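Local coordinates for acyl-CoA dehydrogenase family protein (Porphyromonas gingivalis, PDB 2OKU), which is the C-terminal helical domain of a longer protein that probably binds FAD and oxidises acyl-CoA thioesters as an acyl-CoA dehydrogenase, at residues 62-67 / 111-116; 43-48 / 104-109. All blocks are in the same frame, centred on the assembly; numbering follows the deposited sequence.

Three long helices of one C-terminal domain, 32-53, 58-87 and 92-115, meet in these two contacts. Interaction 2 joins 43-48 to 104-109, the first of the three to the last, its centre about 6 Å from that of the chain; interaction 1 joins 62-67 to 111-116, the middle helix to the last, farther out. Their centres lie about 10 Å apart. Along the chain the segments alternate, 43-48, 62-67, 104-109, 111-116. Because both contacts use helix 92-115, that helix packs on each of the two long helices before it. V113 resting on L48 and I109 on the backbone of R67 make the two contacts continuous, a buried centre running toward a more open, aromatic end.

Interaction 1. Residues 62-67 / 111-116; sequences DFQARR and SYVRAF
One face of the F116 ring is covered by F63 in an offset stack, the ring centroids 4.7 Å apart and the planes 24° from parallel; CE2 of F63 does the closest touching, offset toward the rim. At the edge of F63, in its plane, sits the hydroxyl of Y112, with OH 3.4 Å from CZ of F63. R67 brings NH1 above one face of F63, while its guanidinium group lies with one face against CE2 of Y112, 3.5 Å from CZ of R67. The chain of R67, extended from CG to NE, carries CD past CG2 of V113 before the charged group meets the tyrosine. OE1 of Q64, at the edge of the Y112 ring, accepts a hydrogen bond from NH1 of R67 (3.0 Å) within the same helix, which helps fix the guanidinium. A bend at chi2 (-64°) sets the Q64 amide between the helices, with NE2 toward F116; NE2 also donates to a water at 2.9 Å, and that water in turn donates to the carbonyl O of V113. L121, farther along the chain, touches both phenylalanines. Such an antiparallel helix pair, 164° between directions, belongs to the all-helical bundle of the acyl-CoA dehydrogenase C-terminal domain.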
loop_
_atom_site.group_PDB
_atom_site.type_symbol
_atom_site.label_atom_id
_atom_site.label_comp_id
_atom_site.label_asym_id
_atom_site.label_seq_id
_atom_site.Cartn_x
_atom_site.Cartn_y
_atom_site.Cartn_z
ATOM N N ASP A 62 24.730 1.108 -7.139
ATOM C CA ASP A 62 24.622 -0.047 -6.278
ATOM C C ASP A 62 24.213 0.337 -4.852
ATOM O O ASP A 62 23.398 -0.336 -4.210
ATOM C CB ASP A 62 25.968 -0.784 -6.247
ATOM C CG ASP A 62 26.323 -1.399 -7.578
ATOM O OD1 ASP A 62 25.422 -1.564 -8.446
ATOM O OD2 ASP A 62 27.519 -1.707 -7.774
ATOM N N PHE A 63 24.790 1.424 -4.350
ATOM C CA PHE A 63 24.488 1.907 -2.989
ATOM C C PHE A 63 23.020 2.384 -2.849
ATOM O O PHE A 63 22.369 2.151 -1.827
ATOM C CB PHE A 63 25.451 3.039 -2.636
ATOM C CG PHE A 63 25.190 3.654 -1.319
ATOM C CD1 PHE A 63 25.477 2.966 -0.141
ATOM C CD2 PHE A 63 24.651 4.937 -1.239
ATOM C CE1 PHE A 63 25.219 3.556 1.106
ATOM C CE2 PHE A 63 24.381 5.530 -0.007
ATOM C CZ PHE A 63 24.667 4.848 1.170
ATOM N N GLN A 64 22.534 3.069 -3.882
ATOM C CA GLN A 64 21.198 3.664 -3.893
ATOM C C GLN A 64 20.136 2.749 -4.464
ATOM O O GLN A 64 18.954 3.109 -4.479
ATOM C CB GLN A 64 21.208 4.960 -4.704
ATOM C CG GLN A 64 22.185 6.053 -4.249
ATOM C CD GLN A 64 21.907 6.617 -2.862
ATOM O OE1 GLN A 64 21.299 5.959 -2.014
ATOM N NE2 GLN A 64 22.400 7.839 -2.608
ATOM N N ALA A 65 20.531 1.570 -4.938
ATOM C CA ALA A 65 19.588 0.648 -5.613
ATOM C C ALA A 65 18.303 0.360 -4.858
ATOM O O ALA A 65 17.211 0.513 -5.412
ATOM C CB ALA A 65 20.289 -0.689 -6.013
ATOM N N ARG A 66 18.413 -0.060 -3.604
ATOM C CA ARG A 66 17.239 -0.382 -2.815
ATOM C C ARG A 66 16.334 0.849 -2.622
ATOM O O ARG A 66 15.113 0.723 -2.661
ATOM C CB ARG A 66 17.630 -0.947 -1.479
ATOM C CG ARG A 66 16.474 -1.286 -0.613
ATOM C CD ARG A 66 16.925 -1.685 0.771
ATOM N NE ARG A 66 17.633 -2.962 0.799
ATOM C CZ ARG A 66 17.984 -3.573 1.932
ATOM N NH1 ARG A 66 17.683 -3.005 3.104
ATOM N NH2 ARG A 66 18.617 -4.751 1.905
ATOM N N ARG A 67 16.925 2.033 -2.444
ATOM C CA ARG A 67 16.117 3.275 -2.350
ATOM C C ARG A 67 15.360 3.605 -3.649
ATOM O O ARG A 67 14.217 4.082 -3.612
ATOM C CB ARG A 67 16.994 4.459 -1.940
ATOM C CG ARG A 67 17.370 4.402 -0.505
ATOM C CD ARG A 67 18.324 5.522 -0.139
ATOM N NE ARG A 67 18.829 5.179 1.139
ATOM C CZ ARG A 67 20.009 4.608 1.410
ATOM N NH1 ARG A 67 20.949 4.367 0.516
ATOM N NH2 ARG A 67 20.241 4.319 2.643
ATOM N N SER A 111 15.115 13.416 -0.703
ATOM C CA SER A 111 15.983 14.316 0.068
ATOM C C SER A 111 17.357 13.678 0.381
ATOM O O SER A 111 18.406 14.269 0.117
ATOM C CB SER A 111 15.246 14.746 1.338
ATOM O OG SER A 111 16.068 15.583 2.140
ATOM N N TYR A 112 17.324 12.454 0.895
ATOM C CA TYR A 112 18.535 11.709 1.199
ATOM C C TYR A 112 19.413 11.479 -0.012
ATOM O O TYR A 112 20.597 11.784 0.013
ATOM C CB TYR A 112 18.216 10.357 1.865
ATOM C CG TYR A 112 19.503 9.548 2.075
ATOM C CD1 TYR A 112 20.267 9.732 3.220
ATOM C CD2 TYR A 112 19.938 8.655 1.128
ATOM C CE1 TYR A 112 21.456 9.023 3.424
ATOM C CE2 TYR A 112 21.122 7.918 1.317
ATOM C CZ TYR A 112 21.869 8.123 2.479
ATOM O OH TYR A 112 23.033 7.418 2.683
ATOM N N VAL A 113 18.828 10.932 -1.076
ATOM C CA VAL A 113 19.576 10.606 -2.292
ATOM C C VAL A 113 20.174 11.842 -2.957
ATOM O O VAL A 113 21.339 11.827 -3.406
ATOM C CB VAL A 113 18.707 9.797 -3.278
ATOM C CG1 VAL A 113 19.408 9.626 -4.644
ATOM C CG2 VAL A 113 18.348 8.447 -2.635
ATOM N N ARG A 114 19.392 12.915 -3.003
ATOM C CA ARG A 114 19.851 14.166 -3.601
ATOM C C ARG A 114 20.917 14.904 -2.770
ATOM O O ARG A 114 21.727 15.641 -3.329
ATOM C CB ARG A 114 18.648 15.063 -3.911
ATOM C CG ARG A 114 17.839 14.520 -5.108
ATOM C CD ARG A 114 16.640 15.405 -5.441
ATOM N NE ARG A 114 15.832 14.789 -6.495
ATOM C CZ ARG A 114 16.084 14.914 -7.794
ATOM N NH1 ARG A 114 17.101 15.657 -8.207
ATOM N NH2 ARG A 114 15.297 14.326 -8.683
ATOM N N ALA A 115 20.911 14.705 -1.461
ATOM C CA ALA A 115 21.898 15.330 -0.567
ATOM C C ALA A 115 23.168 14.484 -0.423
ATOM O O ALA A 115 24.174 14.947 0.097
ATOM C CB ALA A 115 21.297 15.598 0.775
ATOM N N PHE A 116 23.122 13.242 -0.886
ATOM C CA PHE A 116 24.208 12.304 -0.637
ATOM C C PHE A 116 25.439 12.660 -1.468
ATOM O O PHE A 116 25.348 12.866 -2.661
ATOM C CB PHE A 116 23.752 10.867 -0.928
ATOM C CG PHE A 116 24.778 9.832 -0.590
ATOM C CD1 PHE A 116 24.986 9.454 0.725
ATOM C CD2 PHE A 116 25.553 9.248 -1.582
ATOM C CE1 PHE A 116 25.966 8.492 1.058
ATOM C CE2 PHE A 116 26.527 8.278 -1.258
ATOM C CZ PHE A 116 26.727 7.910 0.062
HETATM O O HOH W 1 22.926 9.938 -4.492
#

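Interaction 2. Residues 43-48 / 104-109; sequences DRAEAL and AEQEKI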
loop_
_atom_site.group_PDB
_atom_site.type_symbol
_atom_site.label_atom_id
_atom_site.label_comp_id
_atom_site.label_asym_id
_atom_site.label_seq_id
_atom_site.Cartn_x
_atom_site.Cartn_y
_atom_site.Cartn_z
ATOM N N ASP A 43 6.450 10.630 -11.684
ATOM C CA ASP A 43 7.458 11.525 -12.242
ATOM C C ASP A 43 8.632 11.711 -11.258
ATOM O O ASP A 43 9.766 11.766 -11.683
ATOM C CB ASP A 43 6.887 12.904 -12.568
ATOM C CG ASP A 43 5.784 12.884 -13.637
ATOM O OD1 ASP A 43 5.621 11.887 -14.364
ATOM O OD2 ASP A 43 5.060 13.906 -13.724
ATOM N N ARG A 44 8.335 11.836 -9.960
ATOM C CA ARG A 44 9.376 11.999 -8.917
ATOM C C ARG A 44 10.305 10.785 -8.855
ATOM O O ARG A 44 11.534 10.930 -8.782
ATOM C CB ARG A 44 8.740 12.214 -7.543
ATOM C CG ARG A 44 9.600 12.906 -6.523
ATOM C CD ARG A 44 8.994 14.286 -6.282
ATOM N NE ARG A 44 9.819 15.204 -5.508
ATOM C CZ ARG A 44 9.875 15.266 -4.190
ATOM N NH1 ARG A 44 9.191 14.409 -3.435
ATOM N NH2 ARG A 44 10.654 16.196 -3.629
ATOM N N ALA A 45 9.727 9.586 -8.914
ATOM C CA ALA A 45 10.536 8.358 -8.964
ATOM C C ALA A 45 11.457 8.318 -10.205
ATOM O O ALA A 45 12.630 8.063 -10.085
ATOM C CB ALA A 45 9.620 7.109 -8.929
ATOM N N GLU A 46 10.901 8.594 -11.385
ATOM C CA GLU A 46 11.662 8.617 -12.626
ATOM C C GLU A 46 12.788 9.637 -12.528
ATOM O O GLU A 46 13.903 9.363 -12.948
ATOM C CB GLU A 46 10.742 8.962 -13.808
ATOM C CG GLU A 46 11.435 9.033 -15.175
ATOM C CD GLU A 46 10.470 9.362 -16.284
ATOM O OE1 GLU A 46 9.853 10.453 -16.220
ATOM O OE2 GLU A 46 10.311 8.521 -17.187
ATOM N N ALA A 47 12.473 10.820 -12.007
ATOM C CA ALA A 47 13.455 11.907 -11.927
ATOM C C ALA A 47 14.592 11.525 -10.991
ATOM O O ALA A 47 15.744 11.786 -11.294
ATOM C CB ALA A 47 12.808 13.210 -11.474
ATOM N N LEU A 48 14.277 10.893 -9.867
ATOM C CA LEU A 48 15.325 10.490 -8.897
ATOM C C LEU A 48 16.220 9.382 -9.468
ATOM O O LEU A 48 17.430 9.406 -9.299
ATOM C CB LEU A 48 14.720 10.040 -7.564
ATOM C CG LEU A 48 15.755 9.831 -6.454
ATOM C CD1 LEU A 48 16.398 11.185 -6.061
ATOM C CD2 LEU A 48 15.120 9.139 -5.224
ATOM N N ALA A 104 5.205 10.893 2.006
ATOM C CA ALA A 104 6.194 11.123 3.051
ATOM C C ALA A 104 7.456 10.294 2.825
ATOM O O ALA A 104 8.574 10.815 2.872
ATOM C CB ALA A 104 5.608 10.847 4.430
ATOM N N GLU A 105 7.278 9.013 2.533
ATOM C CA GLU A 105 8.416 8.138 2.356
ATOM C C GLU A 105 9.206 8.474 1.110
ATOM O O GLU A 105 10.434 8.466 1.163
ATOM C CB GLU A 105 7.994 6.657 2.399
ATOM C CG GLU A 105 7.395 6.172 3.734
ATOM C CD GLU A 105 8.329 6.432 4.912
ATOM O OE1 GLU A 105 9.463 5.970 4.874
ATOM O OE2 GLU A 105 7.940 7.150 5.837
ATOM N N GLN A 106 8.529 8.849 0.022
ATOM C CA GLN A 106 9.206 9.295 -1.181
ATOM C C GLN A 106 10.044 10.562 -0.912
ATOM O O GLN A 106 11.137 10.717 -1.428
ATOM C CB GLN A 106 8.220 9.588 -2.302
ATOM C CG GLN A 106 7.795 8.383 -3.124
ATOM C CD GLN A 106 7.327 8.800 -4.512
ATOM O OE1 GLN A 106 6.776 9.897 -4.694
ATOM N NE2 GLN A 106 7.533 7.920 -5.502
ATOM N N GLU A 107 9.510 11.462 -0.097
ATOM C CA GLU A 107 10.195 12.706 0.196
ATOM C C GLU A 107 11.496 12.439 0.984
ATOM O O GLU A 107 12.531 12.999 0.682
ATOM C CB GLU A 107 9.270 13.643 0.965
ATOM C CG GLU A 107 9.869 14.972 1.361
ATOM C CD GLU A 107 10.577 15.760 0.259
ATOM O OE1 GLU A 107 10.071 15.820 -0.880
ATOM O OE2 GLU A 107 11.629 16.382 0.560
ATOM N N LYS A 108 11.431 11.543 1.955
ATOM C CA LYS A 108 12.607 11.159 2.748
ATOM C C LYS A 108 13.714 10.565 1.840
ATOM O O LYS A 108 14.897 10.924 1.931
ATOM C CB LYS A 108 12.207 10.141 3.816
ATOM C CG LYS A 108 11.341 10.674 4.992
ATOM C CD LYS A 108 10.906 9.451 5.807
ATOM C CE LYS A 108 9.950 9.773 6.887
ATOM N NZ LYS A 108 9.578 8.559 7.670
ATOM N N ILE A 109 13.298 9.702 0.929
ATOM C CA ILE A 109 14.222 9.073 -0.010
ATOM C C ILE A 109 14.803 10.120 -0.954
ATOM O O ILE A 109 16.013 10.206 -1.117
ATOM C CB ILE A 109 13.580 7.947 -0.843
ATOM C CG1 ILE A 109 13.083 6.789 0.037
ATOM C CG2 ILE A 109 14.609 7.449 -1.911
ATOM C CD1 ILE A 109 12.073 5.822 -0.648
HETATM O O HOH W 2 6.733 12.544 -4.097
#
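R44 crosses from helix 32-53 to E107 on helix 92-115, and its chain can be followed outward atom by atom. CB, directed toward the other helix, passes 4.2 Å from OE1 of Q106. A bend at chi2, 111°, turns the rest of the chain so that the guanidinium presents its NH1 and NH2 end to the glutamate. CZ carries the two nitrogens that grip a single carboxylate oxygen: NH2 reaches OE1 of E107 at 2.8 Å on its syn side, and NH1 reaches the same OE1 at 3.0 Å on its anti side. Both hydrogen bonds are bent, that from NH1 more than that from NH2, as expected when one oxygen takes two donors of the same guanidinium. Both keep close to the guanidinium plane, and the carboxylate plane is turned only 22° from it, an end-on salt bridge. E107 starts out pointing away from the partner helix; the bend in its own chain brings the carboxylate round. NH1 has a further partner, a water that accepts from it and donates to OE1 of Q106 at 2.7 Å, and NH2 has a long, weak ion pair with OD2 of D110.

Helices 32-53 and 92-115 run parallel here, 17° between directions and 11.2 Å between axes, as neighbours in the helical bundle of the acyl-CoA dehydrogenase C-terminal domain. Toward the core, the Q106 amide nitrogen lies beside CB of A45 and donates to the backbone carbonyls of M41 and M71, so this buried group ties helices 32-53 and 58-87 to its own. One turn further on, CD2 of L48 meets CG2 of I109 at 3.8 Å, the two side chains crossing at about a right angle.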